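Local coordinates for naphthalene dioxygenase small subunit (Rhodococcus sp., PDB 2B1X), which is the beta subunit of a Rieske non-heme iron dioxygenase that acts on naphthalene, itself probably a mainly structural partner of the catalytic alpha subunit, at residues L119-T124 / D132-E137. Sequence-based numbering, arbitrary orientation.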
ATOM      1  N   LEU B 119      -7.639  19.673  -5.774  1.00 13.55           N
ATOM      2  CA  LEU B 119      -6.386  19.269  -6.398  1.00 13.17           C
ATOM      3  C   LEU B 119      -6.098  17.879  -5.930  1.00 12.52           C
ATOM      4  O   LEU B 119      -6.072  17.620  -4.713  1.00 12.23           O
ATOM      5  CB  LEU B 119      -5.207  20.189  -6.022  1.00 12.32           C
ATOM      6  CG  LEU B 119      -3.805  19.636  -6.361  1.00 13.30           C
ATOM      7  CD1 LEU B 119      -3.510  19.571  -7.873  1.00 11.14           C
ATOM      8  CD2 LEU B 119      -2.726  20.455  -5.645  1.00 13.33           C
ATOM      9  N   LEU B 120      -5.912  16.971  -6.878  1.00 12.29           N
ATOM     10  CA  LEU B 120      -5.262  15.716  -6.557  1.00 12.90           C
ATOM     11  C   LEU B 120      -3.918  15.677  -7.308  1.00 12.91           C
ATOM     12  O   LEU B 120      -3.870  15.734  -8.539  1.00 12.13           O
ATOM     13  CB  LEU B 120      -6.159  14.511  -6.879  1.00 13.02           C
ATOM     14  CG  LEU B 120      -5.823  13.026  -7.045  1.00 16.46           C
ATOM     15  CD1 LEU B 120      -4.349  12.632  -7.072  1.00 19.42           C
ATOM     16  CD2 LEU B 120      -6.612  12.155  -6.112  1.00 20.07           C
ATOM     17  N   LEU B 121      -2.836  15.592  -6.543  1.00 12.12           N
ATOM     18  CA  LEU B 121      -1.504  15.613  -7.140  1.00 12.56           C
ATOM     19  C   LEU B 121      -0.913  14.209  -7.079  1.00 12.57           C
ATOM     20  O   LEU B 121      -0.815  13.644  -5.992  1.00 12.97           O
ATOM     21  CB  LEU B 121      -0.624  16.607  -6.392  1.00 11.69           C
ATOM     22  CG  LEU B 121       0.851  16.655  -6.850  1.00 13.25           C
ATOM     23  CD1 LEU B 121       1.033  17.281  -8.192  1.00 14.11           C
ATOM     24  CD2 LEU B 121       1.711  17.323  -5.821  1.00 16.63           C
ATOM     25  N   TYR B 122      -0.578  13.646  -8.253  1.00 11.87           N
ATOM     26  CA  TYR B 122      -0.026  12.313  -8.369  1.00 11.12           C
ATOM     27  C   TYR B 122       1.470  12.433  -8.557  1.00 11.60           C
ATOM     28  O   TYR B 122       1.910  13.343  -9.242  1.00 11.53           O
ATOM     29  CB  TYR B 122      -0.680  11.563  -9.561  1.00 11.20           C
ATOM     30  CG  TYR B 122      -0.168  10.132  -9.807  1.00  9.15           C
ATOM     31  CD1 TYR B 122      -0.763   9.053  -9.210  1.00  8.75           C
ATOM     32  CD2 TYR B 122       0.918   9.888 -10.665  1.00 10.11           C
ATOM     33  CE1 TYR B 122      -0.318   7.736  -9.456  1.00  7.69           C
ATOM     34  CE2 TYR B 122       1.398   8.603 -10.888  1.00 10.17           C
ATOM     35  CZ  TYR B 122       0.790   7.542 -10.290  1.00 10.71           C
ATOM     36  OH  TYR B 122       1.277   6.304 -10.535  1.00 12.00           O
ATOM     37  N   ARG B 123       2.270  11.543  -7.953  1.00 11.30           N
ATOM     38  CA  ARG B 123       3.753  11.679  -8.033  1.00 10.88           C
ATOM     39  C   ARG B 123       4.497  10.331  -8.038  1.00 10.52           C
ATOM     40  O   ARG B 123       4.239   9.532  -7.177  1.00 10.30           O
ATOM     41  CB  ARG B 123       4.274  12.563  -6.873  1.00 11.58           C
ATOM     42  CG  ARG B 123       5.812  12.881  -6.921  1.00 10.94           C
ATOM     43  CD  ARG B 123       6.393  13.340  -5.562  1.00 13.34           C
ATOM     44  NE  ARG B 123       7.696  14.013  -5.685  1.00 12.88           N
ATOM     45  CZ  ARG B 123       8.330  14.602  -4.676  1.00 13.01           C
ATOM     46  NH1 ARG B 123       7.818  14.544  -3.437  1.00 12.39           N
ATOM     47  NH2 ARG B 123       9.500  15.201  -4.885  1.00 12.55           N
ATOM     48  N   THR B 124       5.381  10.086  -9.029  1.00 10.19           N
ATOM     49  CA  THR B 124       6.324   8.960  -8.975  1.00 10.44           C
ATOM     50  C   THR B 124       7.753   9.463  -9.179  1.00 10.36           C
ATOM     51  O   THR B 124       7.962  10.477  -9.816  1.00  9.75           O
ATOM     52  CB  THR B 124       6.028   7.846 -10.031  1.00 10.09           C
ATOM     53  OG1 THR B 124       6.162   8.392 -11.354  1.00 10.02           O
ATOM     54  CG2 THR B 124       4.560   7.335  -9.967  1.00 10.56           C
ATOM     55  N   ASP B 132       2.902   8.500  -4.717  1.00 12.55           N
ATOM     56  CA  ASP B 132       2.324   9.329  -3.681  1.00 13.61           C
ATOM     57  C   ASP B 132       1.117   9.992  -4.265  1.00 13.66           C
ATOM     58  O   ASP B 132       1.074  10.220  -5.466  1.00 12.95           O
ATOM     59  CB  ASP B 132       3.299  10.438  -3.248  1.00 13.75           C
ATOM     60  CG  ASP B 132       4.568   9.868  -2.660  1.00 15.70           C
ATOM     61  OD1 ASP B 132       4.533   8.690  -2.222  1.00 18.55           O
ATOM     62  OD2 ASP B 132       5.647  10.497  -2.597  1.00 17.56           O
ATOM     63  N   VAL B 133       0.151  10.284  -3.406  1.00 12.99           N
ATOM     64  CA  VAL B 133      -0.978  11.115  -3.749  1.00 14.18           C
ATOM     65  C   VAL B 133      -1.129  12.209  -2.700  1.00 13.65           C
ATOM     66  O   VAL B 133      -1.171  11.922  -1.500  1.00 13.63           O
ATOM     67  CB  VAL B 133      -2.276  10.287  -3.780  1.00 14.23           C
ATOM     68  CG1 VAL B 133      -3.499  11.189  -3.939  1.00 16.50           C
ATOM     69  CG2 VAL B 133      -2.241   9.283  -4.943  1.00 16.47           C
ATOM     70  N   LEU B 134      -1.178  13.464  -3.138  1.00 13.79           N
ATOM     71  CA  LEU B 134      -1.585  14.560  -2.266  1.00 13.62           C
ATOM     72  C   LEU B 134      -2.984  15.024  -2.690  1.00 13.93           C
ATOM     73  O   LEU B 134      -3.271  15.116  -3.886  1.00 14.38           O
ATOM     74  CB  LEU B 134      -0.618  15.732  -2.340  1.00 13.89           C
ATOM     75  CG  LEU B 134       0.826  15.482  -1.855  1.00 13.52           C
ATOM     76  CD1 LEU B 134       1.520  16.818  -1.845  1.00 14.99           C
ATOM     77  CD2 LEU B 134       0.793  14.885  -0.463  1.00 14.51           C
ATOM     78  N   SER B 135      -3.870  15.234  -1.717  1.00 13.45           N
ATOM     79  CA  SER B 135      -5.222  15.730  -2.020  1.00 12.94           C
ATOM     80  C   SER B 135      -5.453  17.005  -1.234  1.00 12.19           C
ATOM     81  O   SER B 135      -4.991  17.126  -0.112  1.00 12.21           O
ATOM     82  CB  SER B 135      -6.270  14.722  -1.610  1.00 12.38           C
ATOM     83  OG  SER B 135      -7.564  15.335  -1.649  1.00 14.19           O
ATOM     84  N   GLY B 136      -6.180  17.956  -1.785  1.00 12.52           N
ATOM     85  CA  GLY B 136      -6.402  19.193  -1.031  1.00 12.51           C
ATOM     86  C   GLY B 136      -7.269  20.187  -1.745  1.00 12.79           C
ATOM     87  O   GLY B 136      -7.669  19.971  -2.895  1.00 13.05           O
ATOM     88  N   GLU B 137      -7.522  21.305  -1.081  1.00 12.93           N
ATOM     89  CA  GLU B 137      -8.250  22.373  -1.700  1.00 13.75           C
ATOM     90  C   GLU B 137      -7.369  23.609  -1.838  1.00 14.15           C
ATOM     91  O   GLU B 137      -6.680  24.001  -0.901  1.00 15.12           O
ATOM     92  CB  GLU B 137      -9.528  22.673  -0.924  1.00 13.74           C
ATOM     93  CG  GLU B 137     -10.447  23.638  -1.654  1.00 15.40           C
ATOM     94  CD  GLU B 137     -11.783  23.811  -0.947  1.00 20.50           C
ATOM     95  OE1 GLU B 137     -11.792  24.311   0.202  1.00 20.96           O
ATOM     96  OE2 GLU B 137     -12.828  23.446  -1.541  1.00 22.91           O
TER
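Leu-121 and Leu-134 form the central pair of an antiparallel two-stranded ladder, with Leu-121 N bonded to Leu-134 O at 2.7 Å and Leu-134 N returning a bond to Leu-121 O at 2.9 Å. Equivalent paired bonds join Leu-119 to Gly-136 and Arg-123 to Asp-132, and the short strand axes run at 166°. Followed outward, CB of Leu-121 lies 3.9 Å from O of Leu-134 and 4.1 Å from its CB. Its CG stands anti to the backbone N (chi1 176°), whereas that of Leu-134 lies beside its own N; the two side chains nevertheless run alongside each other, and CD2 of Leu-121 ends 4.0 Å from CD1 of Leu-134. On the same face, Arg-123 extends beside Asp-132, but their charged groups do not pair: NH1 of Arg-123 is 4.7 Å from OD2 of Asp-132, and the two planes are 75° apart. Thr-165 OG1 hydrogen-bonds to both NH1 and OD2, and Glu-89 takes the salt bridge from Arg-123. Over the other face, the end of Leu-120 comes across obliquely, its CD1 3.6 Å from CG1 of Val-133; Phe-98 and Tyr-131 of a neighbouring subunit pack here. Together the segments form the end of hairpin 112-124/132-145 next to its connecting loop, within the curved sheet of an NTF2-like fold, flanked by strand 94-106 beside 119-124 and strand 148-158 beside 132-145.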